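Local coordinates for putative exported protein (Bacteroides fragilis NCTC 9343, PDB 3IEE) that is of unknown function but folds almost entirely into alpha helices packed as bundles and, from its sequence, is probably an exported lipoprotein, at residues G35-M40 / N146-L151; S180-I185 / S263-S268; K209-A214 / A232-V237; I241-K246 / Y258-S263. All blocks are in the same frame, centred on the assembly; numbering follows the deposited sequence.

Contact 1 of 4, residues G35-M40 / N146-L151; sequences GVLKDM and NIFDIL. With EDO (1,2-ethanediol), chain E.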
loop_
_atom_site.group_PDB
_atom_site.type_symbol
_atom_site.label_atom_id
_atom_site.label_comp_id
_atom_site.label_asym_id
_atom_site.label_seq_id
_atom_site.Cartn_x
_atom_site.Cartn_y
_atom_site.Cartn_z
ATOM N N GLY A 35 -2.197 -9.107 0.119
ATOM C CA GLY A 35 -3.631 -9.313 -0.144
ATOM C C GLY A 35 -4.554 -8.808 0.948
ATOM O O GLY A 35 -5.588 -8.165 0.699
ATOM N N VAL A 36 -4.168 -9.069 2.183
ATOM C CA VAL A 36 -4.936 -8.665 3.357
ATOM C C VAL A 36 -4.999 -7.157 3.465
ATOM O O VAL A 36 -6.062 -6.555 3.694
ATOM C CB VAL A 36 -4.380 -9.248 4.684
ATOM C CG1 VAL A 36 -5.034 -8.556 5.857
ATOM C CG2 VAL A 36 -4.600 -10.788 4.760
ATOM N N LEU A 37 -3.855 -6.510 3.297
ATOM C CA LEU A 37 -3.830 -5.057 3.431
ATOM C C LEU A 37 -4.523 -4.334 2.265
ATOM O O LEU A 37 -5.063 -3.238 2.415
ATOM C CB LEU A 37 -2.367 -4.633 3.574
ATOM C CG LEU A 37 -1.764 -5.109 4.900
ATOM C CD1 LEU A 37 -0.240 -4.941 4.890
ATOM C CD2 LEU A 37 -2.361 -4.372 6.106
ATOM N N LYS A 38 -4.462 -4.940 1.095
ATOM C CA LYS A 38 -5.238 -4.469 -0.070
ATOM C C LYS A 38 -6.716 -4.471 0.271
ATOM O O LYS A 38 -7.409 -3.499 -0.021
ATOM C CB LYS A 38 -4.914 -5.309 -1.310
ATOM C CG LYS A 38 -5.774 -4.990 -2.495
ATOM C CD LYS A 38 -5.431 -5.801 -3.707
ATOM C CE LYS A 38 -6.373 -5.465 -4.862
ATOM N NZ LYS A 38 -6.430 -6.615 -5.811
ATOM N N ASP A 39 -7.177 -5.543 0.909
ATOM C CA ASP A 39 -8.576 -5.756 1.243
ATOM C C ASP A 39 -9.055 -4.897 2.414
ATOM O O ASP A 39 -10.195 -4.409 2.402
ATOM C CB ASP A 39 -8.779 -7.226 1.640
ATOM C CG ASP A 39 -9.970 -7.853 1.018
ATOM O OD1 ASP A 39 -10.377 -7.399 -0.064
ATOM O OD2 ASP A 39 -10.507 -8.839 1.621
HETATM N N MSE A 40 -8.204 -4.743 3.434
HETATM C CA MSE A 40 -8.531 -4.080 4.699
HETATM C C MSE A 40 -8.437 -2.566 4.658
HETATM O O MSE A 40 -9.121 -1.920 5.442
HETATM C CB MSE A 40 -7.671 -4.586 5.851
HETATM C CG MSE A 40 -7.932 -6.031 6.197
HETATM SE SE MSE A 40 -9.774 -6.276 6.885
HETATM C CE MSE A 40 -10.729 -6.808 5.256
ATOM N N ASN A 146 3.349 0.693 7.769
ATOM C CA ASN A 146 4.255 0.184 8.805
ATOM C C ASN A 146 4.573 -1.311 8.603
ATOM O O ASN A 146 5.710 -1.747 8.759
ATOM C CB ASN A 146 3.667 0.333 10.204
ATOM C CG ASN A 146 3.705 1.749 10.740
ATOM O OD1 ASN A 146 4.291 2.665 10.142
ATOM N ND2 ASN A 146 3.073 1.932 11.915
ATOM N N ILE A 147 3.540 -2.082 8.308
ATOM C CA ILE A 147 3.708 -3.535 8.101
ATOM C C ILE A 147 4.659 -3.804 6.920
ATOM O O ILE A 147 5.628 -4.574 7.068
ATOM C CB ILE A 147 2.338 -4.191 7.967
ATOM C CG1 ILE A 147 1.605 -4.169 9.321
ATOM C CG2 ILE A 147 2.456 -5.664 7.443
ATOM C CD1 ILE A 147 0.173 -4.256 9.224
ATOM N N PHE A 148 4.438 -3.129 5.782
ATOM C CA PHE A 148 5.339 -3.266 4.630
ATOM C C PHE A 148 6.753 -2.890 4.998
ATOM O O PHE A 148 7.731 -3.565 4.630
ATOM C CB PHE A 148 4.808 -2.480 3.421
ATOM C CG PHE A 148 3.572 -3.052 2.842
ATOM C CD1 PHE A 148 3.510 -4.400 2.471
ATOM C CD2 PHE A 148 2.428 -2.282 2.657
ATOM C CE1 PHE A 148 2.322 -4.947 1.913
ATOM C CE2 PHE A 148 1.270 -2.800 2.066
ATOM C CZ PHE A 148 1.214 -4.150 1.717
ATOM N N ASP A 149 6.887 -1.793 5.730
ATOM C CA ASP A 149 8.218 -1.309 6.139
ATOM C C ASP A 149 8.962 -2.319 7.028
ATOM O O ASP A 149 10.142 -2.513 6.863
ATOM C CB ASP A 149 8.138 0.002 6.908
ATOM C CG ASP A 149 7.712 1.225 6.040
ATOM O OD1 ASP A 149 7.713 1.180 4.798
ATOM O OD2 ASP A 149 7.328 2.241 6.689
ATOM N N ILE A 150 8.242 -2.946 7.956
ATOM C CA ILE A 150 8.786 -4.007 8.826
ATOM C C ILE A 150 9.301 -5.172 7.994
ATOM O O ILE A 150 10.426 -5.697 8.224
ATOM C CB ILE A 150 7.715 -4.467 9.853
ATOM C CG1 ILE A 150 7.459 -3.351 10.889
ATOM C CG2 ILE A 150 8.123 -5.787 10.544
ATOM C CD1 ILE A 150 6.141 -3.470 11.606
ATOM N N LEU A 151 8.481 -5.582 7.026
ATOM C CA LEU A 151 8.789 -6.774 6.189
ATOM C C LEU A 151 9.952 -6.583 5.212
ATOM O O LEU A 151 10.695 -7.556 4.870
ATOM C CB LEU A 151 7.541 -7.222 5.442
ATOM C CG LEU A 151 6.442 -7.766 6.360
ATOM C CD1 LEU A 151 5.160 -7.999 5.543
ATOM C CD2 LEU A 151 6.829 -9.063 7.106
HETATM C C1 EDO E . 1.730 4.748 12.829
HETATM O O1 EDO E . 3.001 4.620 13.484
HETATM C C2 EDO E . 0.573 4.229 13.682
HETATM O O2 EDO E . -0.659 4.857 13.281
#

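Contact 2 of 4, residues S180-I185 / S263-S268; sequences STMQSI and SAFETS. With EDO (1,2-ethanediol), chain H.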
loop_
_atom_site.group_PDB
_atom_site.type_symbol
_atom_site.label_atom_id
_atom_site.label_comp_id
_atom_site.label_asym_id
_atom_site.label_seq_id
_atom_site.Cartn_x
_atom_site.Cartn_y
_atom_site.Cartn_z
ATOM N N SER A 180 7.051 -2.510 -5.357
ATOM C CA SER A 180 6.589 -2.180 -3.980
ATOM C C SER A 180 6.620 -0.667 -3.712
ATOM O O SER A 180 5.701 -0.101 -3.129
ATOM C CB SER A 180 7.425 -2.900 -2.915
ATOM O OG SER A 180 7.224 -4.312 -3.017
ATOM N N THR A 181 7.672 0.001 -4.165
ATOM C CA THR A 181 7.804 1.415 -3.949
ATOM C C THR A 181 6.712 2.155 -4.710
ATOM O O THR A 181 6.118 3.120 -4.165
ATOM C CB THR A 181 9.220 1.964 -4.331
ATOM O OG1 THR A 181 10.261 1.138 -3.763
ATOM C CG2 THR A 181 9.414 3.387 -3.798
HETATM N N MSE A 182 6.453 1.784 -5.974
HETATM C CA MSE A 182 5.352 2.402 -6.743
HETATM C C MSE A 182 4.000 2.226 -6.043
HETATM O O MSE A 182 3.210 3.178 -5.958
HETATM C CB MSE A 182 5.307 1.894 -8.173
HETATM C CG MSE A 182 6.506 2.425 -9.002
HETATM SE SE MSE A 182 6.304 1.976 -10.895
HETATM C CE MSE A 182 6.822 0.092 -10.799
ATOM N N GLN A 183 3.753 1.035 -5.516
ATOM C CA GLN A 183 2.478 0.788 -4.818
ATOM C C GLN A 183 2.375 1.635 -3.552
ATOM O O GLN A 183 1.295 2.113 -3.188
ATOM C CB GLN A 183 2.313 -0.713 -4.525
ATOM C CG GLN A 183 0.957 -1.091 -3.991
ATOM C CD GLN A 183 -0.152 -0.805 -4.988
ATOM O OE1 GLN A 183 -0.190 -1.421 -6.047
ATOM N NE2 GLN A 183 -1.043 0.145 -4.671
ATOM N N SER A 184 3.496 1.811 -2.869
ATOM C CA SER A 184 3.525 2.651 -1.668
ATOM C C SER A 184 3.171 4.108 -2.021
ATOM O O SER A 184 2.457 4.834 -1.293
ATOM C CB SER A 184 4.903 2.595 -1.015
ATOM O OG SER A 184 4.811 3.239 0.213
ATOM N N ILE A 185 3.712 4.564 -3.158
ATOM C CA ILE A 185 3.430 5.922 -3.617
ATOM C C ILE A 185 1.948 6.067 -3.978
ATOM O O ILE A 185 1.271 7.069 -3.608
ATOM C CB ILE A 185 4.316 6.293 -4.842
ATOM C CG1 ILE A 185 5.796 6.449 -4.388
ATOM C CG2 ILE A 185 3.713 7.527 -5.592
ATOM C CD1 ILE A 185 6.863 6.438 -5.499
ATOM N N SER A 263 -2.658 3.230 -13.510
ATOM C CA SER A 263 -2.516 2.672 -14.853
ATOM C C SER A 263 -1.068 2.611 -15.351
ATOM O O SER A 263 -0.684 1.642 -16.027
ATOM C CB SER A 263 -3.410 3.424 -15.843
ATOM O OG SER A 263 -4.773 3.270 -15.428
ATOM N N ALA A 264 -0.274 3.615 -14.993
ATOM C CA ALA A 264 1.149 3.659 -15.353
ATOM C C ALA A 264 1.877 2.496 -14.644
ATOM O O ALA A 264 2.674 1.754 -15.247
ATOM C CB ALA A 264 1.746 5.010 -15.004
ATOM N N PHE A 265 1.503 2.280 -13.395
ATOM C CA PHE A 265 2.028 1.170 -12.609
ATOM C C PHE A 265 1.660 -0.181 -13.237
ATOM O O PHE A 265 2.526 -1.028 -13.502
ATOM C CB PHE A 265 1.513 1.287 -11.174
ATOM C CG PHE A 265 1.712 0.065 -10.374
ATOM C CD1 PHE A 265 2.997 -0.339 -10.021
ATOM C CD2 PHE A 265 0.628 -0.749 -10.026
ATOM C CE1 PHE A 265 3.213 -1.488 -9.294
ATOM C CE2 PHE A 265 0.840 -1.933 -9.259
ATOM C CZ PHE A 265 2.135 -2.303 -8.925
ATOM N N GLU A 266 0.372 -0.378 -13.495
ATOM C CA GLU A 266 -0.106 -1.647 -14.063
ATOM C C GLU A 266 0.551 -1.974 -15.392
ATOM O O GLU A 266 0.867 -3.137 -15.654
ATOM C CB GLU A 266 -1.624 -1.602 -14.239
ATOM C CG GLU A 266 -2.395 -1.551 -12.951
ATOM C CD GLU A 266 -2.425 -2.871 -12.198
ATOM O OE1 GLU A 266 -2.291 -3.944 -12.844
ATOM O OE2 GLU A 266 -2.576 -2.833 -10.948
ATOM N N THR A 267 0.773 -0.963 -16.232
ATOM C CA THR A 267 1.412 -1.202 -17.509
ATOM C C THR A 267 2.865 -1.646 -17.303
ATOM O O THR A 267 3.381 -2.454 -18.061
ATOM C CB THR A 267 1.330 0.035 -18.424
ATOM O OG1 THR A 267 1.929 1.156 -17.768
ATOM C CG2 THR A 267 -0.086 0.363 -18.708
ATOM N N SER A 268 3.523 -1.142 -16.261
ATOM C CA SER A 268 4.955 -1.458 -16.058
ATOM C C SER A 268 5.133 -2.928 -15.712
ATOM O O SER A 268 6.124 -3.538 -16.107
ATOM C CB SER A 268 5.572 -0.585 -14.963
ATOM O OG SER A 268 5.141 -1.022 -13.695
HETATM C C1 EDO H . 3.046 -2.256 -1.011
HETATM O O1 EDO H . 3.913 -1.113 -0.830
HETATM C C2 EDO H . 3.660 -3.333 -1.911
HETATM O O2 EDO H . 4.733 -4.043 -1.234
#

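Contact 3 of 4, residues K209-A214 / A232-V237; sequences KQLDAA and AFLSQV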
loop_
_atom_site.group_PDB
_atom_site.type_symbol
_atom_site.label_atom_id
_atom_site.label_comp_id
_atom_site.label_asym_id
_atom_site.label_seq_id
_atom_site.Cartn_x
_atom_site.Cartn_y
_atom_site.Cartn_z
ATOM N N LYS A 209 16.421 6.583 -6.591
ATOM C CA LYS A 209 17.623 5.869 -6.197
ATOM C C LYS A 209 17.589 4.414 -6.646
ATOM O O LYS A 209 18.608 3.891 -7.131
ATOM C CB LYS A 209 17.828 5.919 -4.681
ATOM C CG LYS A 209 18.232 7.269 -4.176
ATOM C CD LYS A 209 18.201 7.308 -2.610
ATOM C CE LYS A 209 17.568 8.639 -2.030
ATOM N NZ LYS A 209 16.391 8.445 -1.030
ATOM N N GLN A 210 16.430 3.744 -6.493
ATOM C CA GLN A 210 16.299 2.363 -6.959
ATOM C C GLN A 210 16.515 2.285 -8.478
ATOM O O GLN A 210 17.180 1.377 -9.018
ATOM C CB GLN A 210 14.920 1.789 -6.537
ATOM C CG GLN A 210 14.839 1.643 -5.014
ATOM C CD GLN A 210 13.469 1.548 -4.460
ATOM O OE1 GLN A 210 12.476 1.399 -5.176
ATOM N NE2 GLN A 210 13.399 1.695 -3.138
ATOM N N LEU A 211 15.916 3.229 -9.202
ATOM C CA LEU A 211 16.031 3.234 -10.663
ATOM C C LEU A 211 17.489 3.478 -11.092
ATOM O O LEU A 211 17.985 2.781 -11.966
ATOM C CB LEU A 211 15.089 4.250 -11.290
ATOM C CG LEU A 211 15.141 4.389 -12.795
ATOM C CD1 LEU A 211 14.928 3.046 -13.468
ATOM C CD2 LEU A 211 14.087 5.434 -13.261
ATOM N N ASP A 212 18.172 4.418 -10.444
ATOM C CA ASP A 212 19.639 4.666 -10.654
ATOM C C ASP A 212 20.440 3.380 -10.409
ATOM O O ASP A 212 21.290 3.022 -11.168
ATOM C CB ASP A 212 20.173 5.788 -9.727
ATOM C CG ASP A 212 19.687 7.203 -10.096
ATOM O OD1 ASP A 212 19.249 7.436 -11.222
ATOM O OD2 ASP A 212 19.791 8.104 -9.220
ATOM N N ALA A 213 20.113 2.638 -9.342
ATOM C CA ALA A 213 20.800 1.376 -9.073
ATOM C C ALA A 213 20.560 0.361 -10.185
ATOM O O ALA A 213 21.499 -0.329 -10.660
ATOM C CB ALA A 213 20.388 0.797 -7.742
ATOM N N ALA A 214 19.314 0.282 -10.636
ATOM C CA ALA A 214 18.891 -0.638 -11.721
ATOM C C ALA A 214 19.622 -0.336 -12.992
ATOM O O ALA A 214 20.083 -1.256 -13.702
ATOM C CB ALA A 214 17.403 -0.510 -11.970
ATOM N N ALA A 232 12.175 -2.328 -20.708
ATOM C CA ALA A 232 10.834 -1.733 -20.857
ATOM C C ALA A 232 10.242 -1.343 -19.495
ATOM O O ALA A 232 9.698 -0.237 -19.341
ATOM C CB ALA A 232 9.884 -2.718 -21.589
ATOM N N PHE A 233 10.431 -2.210 -18.502
ATOM C CA PHE A 233 9.985 -1.924 -17.129
ATOM C C PHE A 233 10.683 -0.664 -16.619
ATOM O O PHE A 233 10.022 0.261 -16.121
ATOM C CB PHE A 233 10.265 -3.104 -16.199
ATOM C CG PHE A 233 10.004 -2.819 -14.744
ATOM C CD1 PHE A 233 8.697 -2.783 -14.258
ATOM C CD2 PHE A 233 11.060 -2.604 -13.853
ATOM C CE1 PHE A 233 8.442 -2.508 -12.927
ATOM C CE2 PHE A 233 10.803 -2.355 -12.560
ATOM C CZ PHE A 233 9.498 -2.320 -12.087
ATOM N N LEU A 234 12.012 -0.595 -16.777
ATOM C CA LEU A 234 12.764 0.573 -16.300
ATOM C C LEU A 234 12.270 1.883 -16.943
ATOM O O LEU A 234 12.192 2.920 -16.293
ATOM C CB LEU A 234 14.253 0.407 -16.576
ATOM C CG LEU A 234 15.012 -0.681 -15.841
ATOM C CD1 LEU A 234 16.526 -0.560 -16.029
ATOM C CD2 LEU A 234 14.630 -0.671 -14.377
ATOM N N SER A 235 12.009 1.815 -18.241
ATOM C CA SER A 235 11.482 2.974 -18.971
ATOM C C SER A 235 10.135 3.410 -18.408
ATOM O O SER A 235 9.875 4.619 -18.222
ATOM C CB SER A 235 11.406 2.655 -20.474
ATOM O OG SER A 235 10.957 3.784 -21.216
ATOM N N GLN A 236 9.312 2.445 -18.051
ATOM C CA GLN A 236 8.000 2.728 -17.474
ATOM C C GLN A 236 8.069 3.286 -16.051
ATOM O O GLN A 236 7.248 4.132 -15.646
ATOM C CB GLN A 236 7.153 1.476 -17.534
ATOM C CG GLN A 236 6.845 1.203 -18.967
ATOM C CD GLN A 236 6.022 -0.024 -19.149
ATOM O OE1 GLN A 236 4.960 -0.135 -18.540
ATOM N NE2 GLN A 236 6.478 -0.948 -19.993
ATOM N N VAL A 237 9.045 2.813 -15.303
ATOM C CA VAL A 237 9.288 3.377 -13.976
ATOM C C VAL A 237 9.656 4.851 -14.092
ATOM O O VAL A 237 9.155 5.701 -13.364
ATOM C CB VAL A 237 10.369 2.610 -13.188
ATOM C CG1 VAL A 237 10.675 3.366 -11.874
ATOM C CG2 VAL A 237 9.952 1.144 -12.989
#

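Contact 4 of 4, residues I241-K246 / Y258-S263; sequences IKQVKK and YDMLTS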
loop_
_atom_site.group_PDB
_atom_site.type_symbol
_atom_site.label_atom_id
_atom_site.label_comp_id
_atom_site.label_asym_id
_atom_site.label_seq_id
_atom_site.Cartn_x
_atom_site.Cartn_y
_atom_site.Cartn_z
ATOM N N ILE A 241 7.723 8.029 -12.445
ATOM C CA ILE A 241 8.358 9.051 -11.616
ATOM C C ILE A 241 8.012 10.444 -12.126
ATOM O O ILE A 241 7.645 11.346 -11.351
ATOM C CB ILE A 241 9.879 8.864 -11.563
ATOM C CG1 ILE A 241 10.283 7.581 -10.801
ATOM C CG2 ILE A 241 10.615 10.152 -10.994
ATOM C CD1 ILE A 241 11.730 7.231 -11.048
ATOM N N LYS A 242 8.113 10.629 -13.429
ATOM C CA LYS A 242 7.844 11.933 -14.042
ATOM C C LYS A 242 6.348 12.331 -13.872
ATOM O O LYS A 242 6.035 13.507 -13.620
ATOM C CB LYS A 242 8.301 11.952 -15.498
ATOM C CG LYS A 242 9.831 11.943 -15.596
ATOM C CD LYS A 242 10.463 12.139 -17.014
ATOM C CE LYS A 242 10.351 10.919 -17.911
ATOM N NZ LYS A 242 11.304 10.936 -19.094
ATOM N N GLN A 243 5.455 11.370 -14.016
ATOM C CA GLN A 243 4.016 11.622 -13.823
ATOM C C GLN A 243 3.733 12.010 -12.360
ATOM O O GLN A 243 2.936 12.902 -12.101
ATOM C CB GLN A 243 3.203 10.390 -14.198
ATOM C CG GLN A 243 3.098 10.100 -15.698
ATOM C CD GLN A 243 2.008 9.029 -15.982
ATOM O OE1 GLN A 243 1.539 8.308 -15.073
ATOM N NE2 GLN A 243 1.579 8.959 -17.226
ATOM N N VAL A 244 4.375 11.342 -11.402
ATOM C CA VAL A 244 4.107 11.637 -9.993
ATOM C C VAL A 244 4.594 13.054 -9.728
ATOM O O VAL A 244 3.898 13.818 -9.074
ATOM C CB VAL A 244 4.765 10.667 -9.005
ATOM C CG1 VAL A 244 4.574 11.176 -7.509
ATOM C CG2 VAL A 244 4.236 9.231 -9.199
ATOM N N LYS A 245 5.768 13.399 -10.249
ATOM C CA LYS A 245 6.258 14.779 -10.097
ATOM C C LYS A 245 5.318 15.846 -10.660
ATOM O O LYS A 245 5.092 16.882 -10.028
ATOM C CB LYS A 245 7.644 14.892 -10.706
ATOM C CG LYS A 245 8.671 14.244 -9.839
ATOM C CD LYS A 245 10.011 14.434 -10.465
ATOM C CE LYS A 245 11.074 13.765 -9.680
ATOM N NZ LYS A 245 12.203 13.557 -10.612
ATOM N N LYS A 246 4.732 15.588 -11.819
ATOM C CA LYS A 246 3.761 16.504 -12.434
ATOM C C LYS A 246 2.474 16.632 -11.597
ATOM O O LYS A 246 1.974 17.745 -11.349
ATOM C CB LYS A 246 3.462 16.042 -13.839
ATOM C CG LYS A 246 4.610 16.247 -14.782
ATOM C CD LYS A 246 4.920 17.709 -15.167
ATOM C CE LYS A 246 6.002 17.726 -16.270
ATOM N NZ LYS A 246 6.336 19.086 -16.751
ATOM N N TYR A 258 -5.106 9.731 -9.936
ATOM C CA TYR A 258 -4.843 8.451 -9.312
ATOM C C TYR A 258 -4.876 7.315 -10.300
ATOM O O TYR A 258 -3.996 6.469 -10.333
ATOM C CB TYR A 258 -5.819 8.169 -8.171
ATOM C CG TYR A 258 -5.566 6.815 -7.505
ATOM C CD1 TYR A 258 -4.585 6.656 -6.506
ATOM C CD2 TYR A 258 -6.317 5.705 -7.846
ATOM C CE1 TYR A 258 -4.394 5.441 -5.884
ATOM C CE2 TYR A 258 -6.109 4.462 -7.223
ATOM C CZ TYR A 258 -5.137 4.351 -6.235
ATOM O OH TYR A 258 -4.920 3.097 -5.663
ATOM N N ASP A 259 -5.916 7.329 -11.133
ATOM C CA ASP A 259 -6.113 6.297 -12.119
ATOM C C ASP A 259 -5.009 6.391 -13.205
ATOM O O ASP A 259 -4.578 5.380 -13.737
ATOM C CB ASP A 259 -7.493 6.458 -12.724
ATOM C CG ASP A 259 -8.613 6.147 -11.719
ATOM O OD1 ASP A 259 -8.359 5.544 -10.618
ATOM O OD2 ASP A 259 -9.748 6.534 -12.055
HETATM N N MSE A 260 -4.542 7.598 -13.525
HETATM C CA MSE A 260 -3.431 7.723 -14.467
HETATM C C MSE A 260 -2.199 7.015 -13.890
HETATM O O MSE A 260 -1.515 6.234 -14.579
HETATM C CB MSE A 260 -3.072 9.180 -14.735
HETATM C CG MSE A 260 -2.007 9.349 -15.764
HETATM SE SE MSE A 260 -1.634 11.272 -15.980
HETATM C CE MSE A 260 -0.989 11.683 -14.170
ATOM N N LEU A 261 -1.920 7.307 -12.622
ATOM C CA LEU A 261 -0.734 6.733 -11.973
ATOM C C LEU A 261 -0.863 5.202 -11.827
ATOM O O LEU A 261 0.121 4.481 -12.064
ATOM C CB LEU A 261 -0.496 7.378 -10.616
ATOM C CG LEU A 261 -0.075 8.856 -10.651
ATOM C CD1 LEU A 261 0.022 9.451 -9.244
ATOM C CD2 LEU A 261 1.248 9.071 -11.391
ATOM N N THR A 262 -2.048 4.726 -11.410
ATOM C CA THR A 262 -2.216 3.289 -11.132
ATOM C C THR A 262 -2.102 2.611 -12.469
ATOM O O THR A 262 -1.472 1.581 -12.609
ATOM C CB THR A 262 -3.560 2.951 -10.474
ATOM O OG1 THR A 262 -4.614 3.330 -11.347
ATOM C CG2 THR A 262 -3.735 3.622 -9.128
ATOM N N SER A 263 -2.658 3.230 -13.510
ATOM C CA SER A 263 -2.516 2.672 -14.853
ATOM C C SER A 263 -1.068 2.611 -15.351
ATOM O O SER A 263 -0.684 1.642 -16.027
ATOM C CB SER A 263 -3.410 3.424 -15.843
ATOM O OG SER A 263 -4.773 3.270 -15.428
#

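Contact 1 of 4, residues G35-M40 / N146-L151
Leu37 reaches from helix 17-40 into the angle between Ile147 and Phe148 of helix 123-162, an apolar contact inside the helical bundle of the N-terminal part of the chain. The backbones stay well apart, with the CA atoms of Leu37 and Ile147 9.0 Å from each other, so the long side chains must span the gap. Read outward, Leu37 CB lies 4.1 Å from Phe148 CZ. Beyond it, chi1 of -68° sets CG beside the backbone N and sends the fork across. Of the two branches, CD1 does most of the work: it sits 3.9 Å from the centroid of the Phe148 ring and 25° off the ring normal, a CH-pi contact over one face, displaced toward the CZ rim. The same methyl packs on Ile147 CG2 at 3.8 Å. The other branch, CD2, meets the far end of the isoleucine, Ile147 CD1, at 4.0 Å. No hydrogen bond joins the two segments. Leu100 of helix 87-119 also touches Leu37, while Tyr30 and Leu34 of helix 17-40 touch Phe148, which places the methyl cluster among three helices. Next to Ile147 in sequence, Asn146 ND2 donates to Asn96 OD1 and also to O1 of an ethanediol, probably from the crystallisation liquor, at 3.1 Å and with a nearly straight N-H...O angle of 173°.

Contact 2 of 4, residues S180-I185 / S263-S268
Phe265 O is gripped twice by Ser268: OG donates to it at 2.6 Å, in the carbonyl plane on a lone pair (C=O...donor angle 135°), and Ser268 N adds a weak bond. The serine hydroxyl thus turns back on its own helix and offers Met182 of helix 169-189 only van der Waals contact, the selenomethionine CE lying 3.5 Å from Ser268 OG. The local axes of 180-185 and 263-268, in a helical bundle, run nearly antiparallel at 165°, 10.6 Å apart at closest approach. Between them stands the Phe265 ring. Met182 CB approaches Phe265 CD1 obliquely at 3.7 Å, and a bend at chi3 (-77°) folds CE back to the same ring atom. In the conformer described, the Gln183 side chain meets Phe265 at about a right angle, amide and ring planes almost perpendicular, with OE1 3.4 Å from Phe265 CE2; its NE2 is held by Asn187 OD1. Behind the helix, Ser180 OG and O2 of an ethanediol share a hydrogen bond, and Tyr30 OH also binds that molecule. With Ser268 OG bonded to Phe265 O and Gln183 NE2 to Asn187 OD1, the interface rests on van der Waals packing, chiefly round Phe265 and Met182, with no hydrogen bond crossing it.

Contact 3 of 4, residues K209-A214 / A232-V237
Leu211 lays its CD1 methyl against Leu234 CD2, 3.8 Å away, in the antiparallel packing of helix 197-215 on helix 224-247, two successive helices of the C-terminal bundle. Their local axes pass 10.8 Å apart and make 152° between N-to-C directions, so the pair diverges noticeably from strict antiparallel. The nearest CA atoms belong to the same two leucines, at 7.0 Å, which marks this pair as the centre of the contact. Each helix contributes two residues spaced three apart, Leu211 with Ala214 and Leu234 with Val237, so that each pair forms a short apolar strip on the facing side.

The leucines approach at a slant, and their different first torsions probably help to interleave them: Leu211 has CG anti to its backbone N (chi1 178°), whereas in Leu234 CG lies beside the N (chi1 -67°). Leu234 CD2 serves twice, since it also rests on Ala214 CB at 3.7 Å. The small alanine lets the leucine tip come close to that helix, and Leu234 CD1 grazes the same CB. On its other branch Leu211 extends CD2 to Val237 CG1, a looser contact of 4.2 Å. Glu238 and Ile241 further along helix 224-247 also touch Leu211, while Met178 of helix 169-189 touches Ala214. No hydrogen bond links the two segments. Within helix 224-247, Val237 CG2 lies 3.5 Å above the plane of the Phe233 ring, offset toward the rim.

Contact 4 of 4, residues I241-K246 / Y258-S263
Gln243 and Leu261 have similar first torsions, chi1 -73° and -68°, each with CG anti to the carbonyl carbon; from there the extended Gln243 chain runs out across Met260 at a slant, and Leu261 swings its fork back to the foot of the glutamine. This joins helix 224-247 to helix 255-268, which follow each other in the chain and pack antiparallel; the local axes of the two segments make 167° between N-to-C directions and approach to 10.2 Å. Leu261 CD2 is the branch that does the touching. It lies 3.7 Å from Gln243 CB and equally 3.7 Å from Val244 CG2, thereby spanning two consecutive residues; the valine and leucine side chains cross at about a right angle. Leu186 of helix 169-189 packs on the same leucine, and Ile200 and Val204 of helix 197-215 on Val244, so this side of the contact faces the bundle interior.

Farther out, the Gln243 amide meets Met260, a selenomethionine modelled in two conformers; in the one described, Met260 CG is 3.8 Å from Gln243 OE1. Neither this approach nor that of Gln243 OE1 to Met260 O, 3.7 Å, is a hydrogen bond. No hydrogen bond crosses between the segments; on 258-263 itself, Asp259 O accepts from Ser263 OG at 2.7 Å, from Ser263 N, and from Thr262 OG1, which comes from above the carbonyl plane. The Asp259 carboxylate is engaged separately, in a salt bridge to Lys44 NZ. Chemically, then, the two helices are joined by an apolar inner seam and a mere van der Waals overlap of amide and selenomethionine at the more exposed margin.

Overall arrangement
Contacts 2, 3 and 4 belong to one C-terminal bundle, whereas contact 1 lies in the N-terminal one, its centre 16 Å from that of contact 2 and without touching it. Helix 123-162 is followed in the chain by helix 169-189, so the two bundles follow in series. Along the chain, contacts 3 and 4 are both nested inside the loop closed by contact 2. Contacts 2 and 4, 9 Å apart between centres, share Ser263, and Ile185 CG2 meets Val244 CG2 at 4.0 Å. Thr181 OG1 and Gln210 OE1, probably hydrogen-bonded at 2.6 Å, link contacts 2 and 3. Contacts 3 and 4 both use helix 224-247, and Leu211 CD2 of helix 197-215 meets its Ile241 CD1 at 3.7 Å.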